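Local coordinates for protein transcriptional regulator, TetR family (Myxococcus xanthus, PDB 5K7F) that probably represses transcription by binding DNA and, as AibR, regulates alternative de novo isovaleryl coenzyme A biosynthesis, at residues A20-A25 with L64-N69; T24-I29 with I113-E118; N88-L93 with M195-F200; H99-V104 with Q187-M192. All coordinates share one frame; numbering follows the deposited sequence. Where two conformers were deposited one is given.

Contact 1 of 4, residues A20-A25 with L64-N69; sequences AILETA and LFAIMN
Leu22 and Ala66 meet at a backbone peptide group, for the flat groups here belong to the main chain and no ring or side-chain amide takes part. Leu22 CD1 rests 3.7 Å from Ala66 O, while its other methyl, CD2, lies 3.9 Å from Ala66 CB and also touches Ile67 CG1. The carbonyl of Leu22 is met in the reverse direction, with Ile67 CG1 3.9 Å from Leu22 O and Ile67 CD1 equally close to it. The two longer side chains slide past each other in opposite senses, Ile67 lying against the carbonyl of Leu22 while Leu22 reaches the carbonyl of Ala66. Helix 18-32, the first helix of the predicted DNA-binding domain, crosses here over helix 60-83, the long helix that in TetR-family proteins joins that domain to the regulatory core; the short axes pass 9.9 Å apart at -105°. The predicted helix-turn-helix motif lies between them in sequence. Ile67 has CG1 beside its backbone N (chi1 -67°) and an extended chi2 of 167°, which carries CD1 across to Ala25 CB at 4.1 Å. All four touching residues are buried and no hydrogen bond links the segments. Leu63 extends the same apolar layer against Leu22 and Ala25, Val112 and Ile115 of helix 110-117 pack on Ile67, and nearby Glu23 OE2 is hydrogen-bonded to Tyr70 OH.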
# COMPACT_ATOMS: atom_id res chain seq x y z
N ALA A 20 4.91 -19.59 -15.52
CA ALA A 20 4.36 -18.79 -16.62
C ALA A 20 2.84 -18.74 -16.56
O ALA A 20 2.23 -17.68 -16.79
CB ALA A 20 4.84 -19.38 -17.96
N ILE A 21 2.19 -19.86 -16.25
CA ILE A 21 0.75 -19.88 -16.06
C ILE A 21 0.36 -18.90 -14.96
O ILE A 21 -0.57 -18.11 -15.12
CB ILE A 21 0.26 -21.30 -15.73
CG1 ILE A 21 0.41 -22.22 -16.93
CG2 ILE A 21 -1.20 -21.30 -15.29
CD1 ILE A 21 0.10 -23.66 -16.59
N LEU A 22 1.06 -18.95 -13.82
CA LEU A 22 0.67 -18.12 -12.68
C LEU A 22 0.86 -16.63 -12.98
O LEU A 22 0.04 -15.80 -12.54
CB LEU A 22 1.47 -18.47 -11.43
CG LEU A 22 1.39 -19.90 -10.93
CD1 LEU A 22 2.17 -20.08 -9.68
CD2 LEU A 22 -0.04 -20.34 -10.73
N GLU A 23 1.90 -16.30 -13.74
CA GLU A 23 2.18 -14.92 -14.12
C GLU A 23 1.13 -14.41 -15.09
O GLU A 23 0.71 -13.25 -15.01
CB GLU A 23 3.58 -14.80 -14.73
CG GLU A 23 4.73 -15.03 -13.70
CD GLU A 23 6.09 -15.23 -14.33
OE1 GLU A 23 6.26 -14.89 -15.52
OE2 GLU A 23 7.01 -15.69 -13.61
N THR A 24 0.72 -15.28 -16.02
CA THR A 24 -0.31 -14.91 -16.98
C THR A 24 -1.64 -14.73 -16.27
O THR A 24 -2.34 -13.74 -16.48
CB THR A 24 -0.39 -15.98 -18.10
OG1 THR A 24 0.82 -16.01 -18.87
CG2 THR A 24 -1.56 -15.71 -19.03
N ALA A 25 -1.98 -15.65 -15.37
CA ALA A 25 -3.19 -15.52 -14.56
C ALA A 25 -3.17 -14.25 -13.71
O ALA A 25 -4.18 -13.57 -13.57
CB ALA A 25 -3.34 -16.76 -13.69
N LEU A 64 -5.52 -19.05 -6.88
CA LEU A 64 -5.17 -17.90 -6.05
C LEU A 64 -4.08 -18.26 -5.03
O LEU A 64 -3.08 -17.54 -4.90
CB LEU A 64 -6.44 -17.37 -5.38
CG LEU A 64 -6.31 -16.11 -4.52
CD1 LEU A 64 -5.67 -15.00 -5.37
CD2 LEU A 64 -7.67 -15.69 -4.00
N PHE A 65 -4.25 -19.37 -4.29
CA PHE A 65 -3.24 -19.82 -3.32
C PHE A 65 -1.92 -20.10 -4.01
O PHE A 65 -0.84 -19.85 -3.45
CB PHE A 65 -3.77 -21.09 -2.65
CG PHE A 65 -2.83 -21.74 -1.69
CD1 PHE A 65 -2.14 -21.01 -0.74
CD2 PHE A 65 -2.70 -23.12 -1.68
CE1 PHE A 65 -1.33 -21.64 0.16
CE2 PHE A 65 -1.88 -23.74 -0.79
CZ PHE A 65 -1.20 -23.01 0.14
N ALA A 66 -1.98 -20.65 -5.21
CA ALA A 66 -0.75 -20.90 -5.95
C ALA A 66 -0.03 -19.59 -6.27
O ALA A 66 1.22 -19.52 -6.19
CB ALA A 66 -1.11 -21.63 -7.24
N ILE A 67 -0.77 -18.58 -6.71
CA ILE A 67 -0.12 -17.31 -7.04
C ILE A 67 0.49 -16.72 -5.78
O ILE A 67 1.65 -16.27 -5.80
CB ILE A 67 -1.08 -16.33 -7.74
CG1 ILE A 67 -1.49 -16.84 -9.12
CG2 ILE A 67 -0.42 -14.93 -7.91
CD1 ILE A 67 -2.66 -16.10 -9.72
N MET A 68 -0.26 -16.73 -4.66
CA MET A 68 0.26 -16.16 -3.42
C MET A 68 1.49 -16.93 -2.91
O MET A 68 2.47 -16.34 -2.46
CB MET A 68 -0.88 -16.04 -2.39
CG MET A 68 -1.96 -15.08 -2.86
SD MET A 68 -3.28 -14.83 -1.64
CE MET A 68 -2.37 -13.87 -0.47
N ASN A 69 1.48 -18.26 -3.00
CA ASN A 69 2.67 -19.02 -2.64
C ASN A 69 3.84 -18.73 -3.57
O ASN A 69 5.00 -18.70 -3.14
CB ASN A 69 2.35 -20.51 -2.66
CG ASN A 69 1.86 -21.01 -1.33
OD1 ASN A 69 2.26 -20.51 -0.26
ND2 ASN A 69 1.04 -22.02 -1.38

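Contact 2 of 4, residues T24-I29 with I113-E118; sequences TAARLI and IIILHE
Ile115 reaches Ala26 because CG1 stands opposite its own carbonyl carbon (chi1 -74°) and the chain then runs on extended (chi2 162°), sending CD1 outward as the leading atom. Ile29 has nearly the same first torsion, -75°, which sets CG2 anti to the backbone N and places that methyl beside the incoming isoleucine. The tip of Ile115 enters between two residues one turn apart on helix 18-32: CD1 lies 3.5 Å from Ala26 CA and 3.6 Å from Ala26 CB, and on the Ile29 side it comes to 3.9 Å from CG2 and 4.0 Å from CB. The side chains of Ile29 and Ile115 cross at about a right angle, and CD1 alone makes the close contacts of Ile115. Alanine at position 26 lets that methyl come right down to the helix backbone. The contact joins the predicted DNA-binding domain to helix 110-117 of the regulatory domain. Val112 and Glu111, earlier on helix 110-117, also touch Ala26, Leu64 of helix 60-83 packs on Ile115, and Tyr34 packs on Ile29; farther along the segment, His117 O accepts a hydrogen bond from Lys175 NZ of the second subunit. Since the segments meet through carbon atoms alone, without a hydrogen bond or charge pair, their fit rests on shape and apolar burial, and no directional bond fixes the pairing.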
# COMPACT_ATOMS: atom_id res chain seq x y z
N THR A 24 0.72 -15.28 -16.02
CA THR A 24 -0.31 -14.91 -16.98
C THR A 24 -1.64 -14.73 -16.27
O THR A 24 -2.34 -13.74 -16.48
CB THR A 24 -0.39 -15.98 -18.10
OG1 THR A 24 0.82 -16.01 -18.87
CG2 THR A 24 -1.56 -15.71 -19.03
N ALA A 25 -1.98 -15.65 -15.37
CA ALA A 25 -3.19 -15.52 -14.56
C ALA A 25 -3.17 -14.25 -13.71
O ALA A 25 -4.18 -13.57 -13.57
CB ALA A 25 -3.34 -16.76 -13.69
N ALA A 26 -2.02 -13.97 -13.08
CA ALA A 26 -1.90 -12.75 -12.28
C ALA A 26 -2.16 -11.50 -13.12
O ALA A 26 -2.85 -10.57 -12.68
CB ALA A 26 -0.51 -12.67 -11.63
N ARG A 27 -1.59 -11.45 -14.33
CA ARG A 27 -1.92 -10.36 -15.26
C ARG A 27 -3.44 -10.22 -15.46
O ARG A 27 -4.01 -9.13 -15.29
CB ARG A 27 -1.22 -10.57 -16.60
CG ARG A 27 0.23 -10.21 -16.59
CD ARG A 27 0.77 -10.12 -18.01
NE ARG A 27 1.30 -11.40 -18.49
CZ ARG A 27 2.48 -11.91 -18.12
NH1 ARG A 27 3.26 -11.26 -17.25
NH2 ARG A 27 2.89 -13.09 -18.60
N LEU A 28 -4.12 -11.30 -15.84
CA LEU A 28 -5.55 -11.18 -16.10
C LEU A 28 -6.31 -10.74 -14.85
O LEU A 28 -7.21 -9.89 -14.91
CB LEU A 28 -6.10 -12.52 -16.61
CG LEU A 28 -5.58 -13.00 -17.94
CD1 LEU A 28 -6.12 -14.41 -18.20
CD2 LEU A 28 -5.99 -12.09 -19.06
N ILE A 29 -5.95 -11.30 -13.69
CA ILE A 29 -6.68 -10.97 -12.47
C ILE A 29 -6.51 -9.49 -12.15
O ILE A 29 -7.47 -8.81 -11.75
CB ILE A 29 -6.21 -11.86 -11.30
CG1 ILE A 29 -6.77 -13.27 -11.46
CG2 ILE A 29 -6.69 -11.30 -9.98
CD1 ILE A 29 -6.16 -14.30 -10.50
N ILE A 113 3.08 -10.05 -7.12
CA ILE A 113 3.29 -9.45 -5.80
C ILE A 113 2.08 -8.60 -5.40
O ILE A 113 1.70 -8.53 -4.24
CB ILE A 113 4.60 -8.65 -5.79
CG1 ILE A 113 5.82 -9.51 -6.23
CG2 ILE A 113 4.83 -7.95 -4.45
CD1 ILE A 113 6.09 -10.79 -5.36
N ILE A 114 1.47 -7.91 -6.37
CA ILE A 114 0.26 -7.16 -6.08
C ILE A 114 -0.81 -8.08 -5.50
O ILE A 114 -1.50 -7.74 -4.52
CB ILE A 114 -0.21 -6.46 -7.37
CG1 ILE A 114 0.79 -5.36 -7.74
CG2 ILE A 114 -1.64 -5.94 -7.25
CD1 ILE A 114 0.54 -4.77 -9.11
N ILE A 115 -0.99 -9.25 -6.12
CA ILE A 115 -2.05 -10.14 -5.66
C ILE A 115 -1.75 -10.66 -4.27
O ILE A 115 -2.65 -10.81 -3.43
CB ILE A 115 -2.26 -11.26 -6.68
CG1 ILE A 115 -2.97 -10.70 -7.91
CG2 ILE A 115 -3.05 -12.42 -6.08
CD1 ILE A 115 -2.85 -11.59 -9.11
N LEU A 116 -0.46 -10.90 -3.98
CA LEU A 116 -0.03 -11.34 -2.66
C LEU A 116 -0.56 -10.45 -1.54
O LEU A 116 -0.87 -10.93 -0.44
CB LEU A 116 1.49 -11.37 -2.64
CG LEU A 116 2.16 -11.81 -1.36
CD1 LEU A 116 1.68 -13.20 -0.90
CD2 LEU A 116 3.66 -11.78 -1.64
N HIS A 117 -0.63 -9.14 -1.77
CA HIS A 117 -1.01 -8.22 -0.72
C HIS A 117 -2.34 -7.53 -0.99
O HIS A 117 -2.79 -6.73 -0.14
CB HIS A 117 0.12 -7.19 -0.52
CG HIS A 117 1.30 -7.76 0.21
ND1 HIS A 117 1.27 -8.02 1.56
CD2 HIS A 117 2.51 -8.16 -0.23
CE1 HIS A 117 2.42 -8.55 1.93
NE2 HIS A 117 3.20 -8.65 0.86
N GLU A 118 -2.99 -7.83 -2.11
CA GLU A 118 -4.32 -7.31 -2.43
C GLU A 118 -5.34 -8.46 -2.49
O GLU A 118 -6.01 -8.77 -1.50
CB GLU A 118 -4.31 -6.55 -3.75

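Contact 3 of 4, residues N88-L93 with M195-F200; sequences NPVERL and MLFPPF
Phe197, at the end of the last modelled helix of the regulatory domain, packs on Leu93 and Val90 in the first turns of helix 89-105. Leu93 CB approaches from over one face of the ring, 4.0 Å from the ring centroid and 20° off the normal, a CH-pi contact in which Phe197 CZ is the nearest ring atom at 3.7 Å. Leu93 CD1 adds a touch to Phe197 CE1 at 3.9 Å. On the opposite face lies CB of Leu196, the preceding residue, above the ring centre, so the phenyl group is held between two leucines. With CG of Phe197 opposite its carbonyl carbon (chi1 -49°), the ring is directed into this slot between Leu93 CB and Leu196 CB. Helix 185-196 ends here: Phe197 leaves helical geometry and the chain continues as the proline-containing segment 198-200. The partner helix is in turn opened by an N-cap, Asn88, whose OD1 accepts from Glu91 N at 3.1 Å, a bond nearly straight at hydrogen (175°) though the donor stands well above the carbonyl plane. Val90 comes in obliquely to the ring, its CG2 4.1 Å from Phe197 CB, with the two side chains sliding past each other. Phe166 of helix 159-171 and Met97 also pack on Phe197, and its carbonyl O accepts from Arg94 NE. Next to it, Met195 and Leu196 pack on Leu196 and Met195 of the second subunit, placing this end of helix 185-196 at the dimer interface.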
# COMPACT_ATOMS: atom_id res chain seq x y z
N ASN A 88 26.58 -7.23 8.48
CA ASN A 88 26.27 -5.88 8.93
C ASN A 88 24.79 -5.60 8.69
O ASN A 88 24.33 -5.67 7.53
CB ASN A 88 27.17 -4.90 8.18
CG ASN A 88 26.86 -3.47 8.54
OD1 ASN A 88 25.71 -3.12 8.63
ND2 ASN A 88 27.89 -2.64 8.75
N PRO A 89 24.00 -5.30 9.75
CA PRO A 89 22.53 -5.25 9.62
C PRO A 89 22.01 -4.04 8.86
O PRO A 89 20.96 -4.17 8.21
CB PRO A 89 22.04 -5.24 11.08
CG PRO A 89 23.20 -4.66 11.88
CD PRO A 89 24.45 -5.14 11.15
N VAL A 90 22.69 -2.89 8.91
CA VAL A 90 22.27 -1.78 8.06
C VAL A 90 22.61 -2.06 6.60
O VAL A 90 21.79 -1.78 5.71
CB VAL A 90 22.84 -0.43 8.56
CG1 VAL A 90 24.25 -0.17 8.14
CG2 VAL A 90 21.91 0.70 8.06
N GLU A 91 23.77 -2.67 6.31
CA GLU A 91 24.06 -3.08 4.94
C GLU A 91 23.03 -4.09 4.45
O GLU A 91 22.59 -4.03 3.29
CB GLU A 91 25.46 -3.70 4.84
CG GLU A 91 26.64 -2.76 5.04
CD GLU A 91 28.01 -3.44 4.80
OE1 GLU A 91 28.05 -4.60 4.28
OE2 GLU A 91 29.03 -2.82 5.15
N ARG A 92 22.60 -4.97 5.32
CA ARG A 92 21.59 -5.94 4.97
C ARG A 92 20.23 -5.27 4.65
O ARG A 92 19.59 -5.56 3.67
CB ARG A 92 21.43 -6.94 6.09
CG ARG A 92 20.64 -8.14 5.74
CD ARG A 92 20.96 -9.31 6.65
NE ARG A 92 20.36 -9.20 7.89
CZ ARG A 92 20.98 -9.06 9.04
NH1 ARG A 92 22.26 -9.02 9.08
NH2 ARG A 92 20.30 -8.90 10.12
N LEU A 93 19.83 -4.31 5.48
CA LEU A 93 18.57 -3.62 5.23
C LEU A 93 18.63 -2.81 3.94
O LEU A 93 17.66 -2.79 3.15
CB LEU A 93 18.26 -2.71 6.42
CG LEU A 93 17.65 -3.44 7.63
CD1 LEU A 93 17.84 -2.58 8.83
CD2 LEU A 93 16.19 -3.78 7.35
N MET A 195 17.02 7.74 2.45
CA MET A 195 16.12 8.31 3.46
C MET A 195 16.11 7.48 4.74
O MET A 195 16.19 8.03 5.84
CB MET A 195 14.69 8.37 2.94
CG MET A 195 14.41 9.37 1.91
SD MET A 195 12.63 9.73 1.94
CE MET A 195 12.59 10.95 3.17
N LEU A 196 15.90 6.17 4.61
CA LEU A 196 15.75 5.35 5.80
C LEU A 196 17.08 4.94 6.39
O LEU A 196 17.18 4.80 7.62
CB LEU A 196 14.94 4.09 5.47
CG LEU A 196 13.42 4.13 5.59
CD1 LEU A 196 12.90 2.74 5.94
CD2 LEU A 196 12.88 5.16 6.60
N PHE A 197 18.09 4.72 5.57
CA PHE A 197 19.35 4.13 6.01
C PHE A 197 20.55 4.97 5.56
O PHE A 197 21.47 4.47 4.92
CB PHE A 197 19.47 2.70 5.49
CG PHE A 197 18.25 1.85 5.73
CD1 PHE A 197 17.83 1.55 7.01
CD2 PHE A 197 17.51 1.35 4.67
CE1 PHE A 197 16.71 0.77 7.22
CE2 PHE A 197 16.41 0.55 4.88
CZ PHE A 197 15.99 0.26 6.16
N PRO A 198 20.57 6.26 5.89
CA PRO A 198 21.73 7.08 5.56
C PRO A 198 22.92 6.68 6.42
O PRO A 198 22.76 5.98 7.43
CB PRO A 198 21.25 8.49 5.92
CG PRO A 198 20.38 8.26 7.09
CD PRO A 198 19.64 6.96 6.77
N PRO A 199 24.12 7.13 6.07
CA PRO A 199 25.23 7.05 7.03
C PRO A 199 24.84 7.68 8.36
O PRO A 199 24.28 8.79 8.41
CB PRO A 199 26.36 7.81 6.34
CG PRO A 199 26.05 7.64 4.86
CD PRO A 199 24.56 7.61 4.75
N PHE A 200 25.11 6.96 9.44
CA PHE A 200 24.74 7.40 10.77
C PHE A 200 25.78 6.93 11.78
O PHE A 200 26.11 5.75 11.81
CB PHE A 200 23.35 6.86 11.14
CG PHE A 200 22.96 7.12 12.57
CD1 PHE A 200 22.54 8.37 12.96
CD2 PHE A 200 23.04 6.12 13.52
CE1 PHE A 200 22.19 8.60 14.28
CE2 PHE A 200 22.70 6.34 14.81
CZ PHE A 200 22.28 7.58 15.21

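Contact 4 of 4, residues H99-V104 with Q187-M192; sequences HNILLV and QIADGM
Ile101 points its side chain at helix 185-196, where Ala189 and Met192 receive it. From CB, which aims toward the other segment, the chain divides. The CG2 branch stays shallow, with Ala189 CB 4.5 Å away and CG2 of Ile188 at a looser 4.7 Å. The CG1 branch, opposite the carbonyl carbon (chi1 -71°) and extended beyond (chi2 165°), serves as the spacer that pushes CD1 forward. That methyl makes the close contacts: it lies 3.7 Å from Ala189 CA and 3.9 Å from Ala189 CB, and touches Met192 SD at 3.9 Å. Ala189 and Met192 stand about a turn apart on the same side of their helix, and the methyl settles against both. With just a methyl at Ala189, the tip can approach its CA, while the extended methionine chain presents its sulfur beside it. All the touching atoms are carbon or sulfur, and the three residues are buried. Helices 89-105 and 185-196 both belong to the regulatory domain; helix 159-171 adjoins them, with Val170 packing on Ile101 and Met169 on Met192. Arg98 of helix 89-105 forms a salt bridge with Asp190, next to Ala189 in the chain, and Met192 also packs on Ser165 of the second subunit, at the subunit boundary.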
# COMPACT_ATOMS: atom_id res chain seq x y z
N HIS A 99 16.65 -4.77 -3.35
CA HIS A 99 16.10 -5.98 -3.99
C HIS A 99 14.57 -6.00 -3.96
O HIS A 99 13.93 -6.40 -4.95
CB HIS A 99 16.68 -7.22 -3.32
CG HIS A 99 18.10 -7.54 -3.75
ND1 HIS A 99 18.43 -7.93 -5.03
CD2 HIS A 99 19.27 -7.47 -3.07
CE1 HIS A 99 19.74 -8.13 -5.11
NE2 HIS A 99 20.27 -7.86 -3.93
N ASN A 100 13.96 -5.61 -2.83
CA ASN A 100 12.50 -5.61 -2.74
C ASN A 100 11.86 -4.62 -3.74
O ASN A 100 10.81 -4.90 -4.32
CB ASN A 100 12.09 -5.29 -1.30
CG ASN A 100 10.71 -5.77 -0.92
OD1 ASN A 100 10.49 -6.04 0.26
ND2 ASN A 100 9.79 -5.86 -1.86
N ILE A 101 12.48 -3.46 -3.94
CA ILE A 101 11.91 -2.49 -4.86
C ILE A 101 11.96 -3.04 -6.28
O ILE A 101 11.03 -2.85 -7.08
CB ILE A 101 12.65 -1.15 -4.75
CG1 ILE A 101 12.32 -0.45 -3.44
CG2 ILE A 101 12.28 -0.19 -5.92
CD1 ILE A 101 13.26 0.68 -3.08
N LEU A 102 13.04 -3.72 -6.60
CA LEU A 102 13.13 -4.36 -7.91
C LEU A 102 12.06 -5.46 -8.06
O LEU A 102 11.38 -5.54 -9.08
CB LEU A 102 14.56 -4.90 -8.14
CG LEU A 102 15.73 -3.88 -8.18
CD1 LEU A 102 17.07 -4.58 -8.32
CD2 LEU A 102 15.51 -2.79 -9.22
N LEU A 103 11.90 -6.32 -7.05
CA LEU A 103 10.83 -7.32 -7.14
C LEU A 103 9.45 -6.70 -7.39
O LEU A 103 8.62 -7.28 -8.11
CB LEU A 103 10.82 -8.14 -5.85
CG LEU A 103 9.64 -9.08 -5.65
CD1 LEU A 103 9.62 -10.16 -6.67
CD2 LEU A 103 9.67 -9.71 -4.27
N VAL A 104 9.20 -5.51 -6.85
CA VAL A 104 7.91 -4.86 -6.97
C VAL A 104 7.70 -4.25 -8.34
O VAL A 104 6.55 -4.09 -8.78
CB VAL A 104 7.82 -3.80 -5.87
CG1 VAL A 104 6.80 -2.78 -6.17
CG2 VAL A 104 7.46 -4.49 -4.54
N GLN A 187 16.77 5.10 -9.41
CA GLN A 187 16.72 6.39 -8.73
C GLN A 187 15.80 6.31 -7.51
O GLN A 187 16.11 6.89 -6.46
CB GLN A 187 16.24 7.48 -9.69
CG GLN A 187 17.27 7.94 -10.68
CD GLN A 187 16.68 8.79 -11.80
OE1 GLN A 187 15.65 8.47 -12.38
NE2 GLN A 187 17.34 9.91 -12.09
N ILE A 188 14.69 5.57 -7.64
CA ILE A 188 13.75 5.42 -6.53
C ILE A 188 14.43 4.65 -5.41
O ILE A 188 14.39 5.08 -4.24
CB ILE A 188 12.43 4.72 -6.95
CG1 ILE A 188 11.68 5.59 -7.98
CG2 ILE A 188 11.53 4.47 -5.69
CD1 ILE A 188 10.59 4.91 -8.82
N ALA A 189 15.14 3.57 -5.74
CA ALA A 189 15.82 2.81 -4.69
C ALA A 189 16.94 3.62 -4.06
O ALA A 189 17.11 3.61 -2.83
CB ALA A 189 16.35 1.49 -5.24
N ASP A 190 17.74 4.32 -4.87
CA ASP A 190 18.83 5.10 -4.30
C ASP A 190 18.26 6.09 -3.28
O ASP A 190 18.84 6.29 -2.20
CB ASP A 190 19.61 5.84 -5.40
CG ASP A 190 20.55 4.93 -6.17
OD1 ASP A 190 20.87 3.82 -5.71
OD2 ASP A 190 21.01 5.36 -7.24
N GLY A 191 17.12 6.68 -3.61
CA GLY A 191 16.52 7.71 -2.79
C GLY A 191 15.88 7.18 -1.53
O GLY A 191 16.01 7.79 -0.45
N MET A 192 15.16 6.06 -1.65
CA MET A 192 14.48 5.47 -0.49
C MET A 192 15.49 4.96 0.53
O MET A 192 15.34 5.17 1.74
CB MET A 192 13.57 4.34 -0.93
CG MET A 192 12.24 4.84 -1.50
SD MET A 192 10.98 3.55 -1.70
CE MET A 192 9.81 4.50 -2.64

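Contacts 1 and 2 share Thr24 and Ala25 of helix 18-32, their centres about 7 Å apart, with Ile67 CD1 4.0 Å from Ile29 CD1; contact 1 packs helix 18-32 on the start of helix 60-83, and contact 2 joins it to helix 110-117 of the C-terminal region. Contacts 3 and 4, centres about 14 Å apart, pair the same two helices, 89-105 and 185-196, at successive levels, and both adjoin the second subunit. Contact 2 touches contact 4 through Ile113 CD1 and Leu103 CD1, 3.8 Å apart, though their centres are about 20 Å apart. The centres of contacts 1 and 3 lie about 33 Å apart, on opposite sides of the chain's centre. The structure is the apo form.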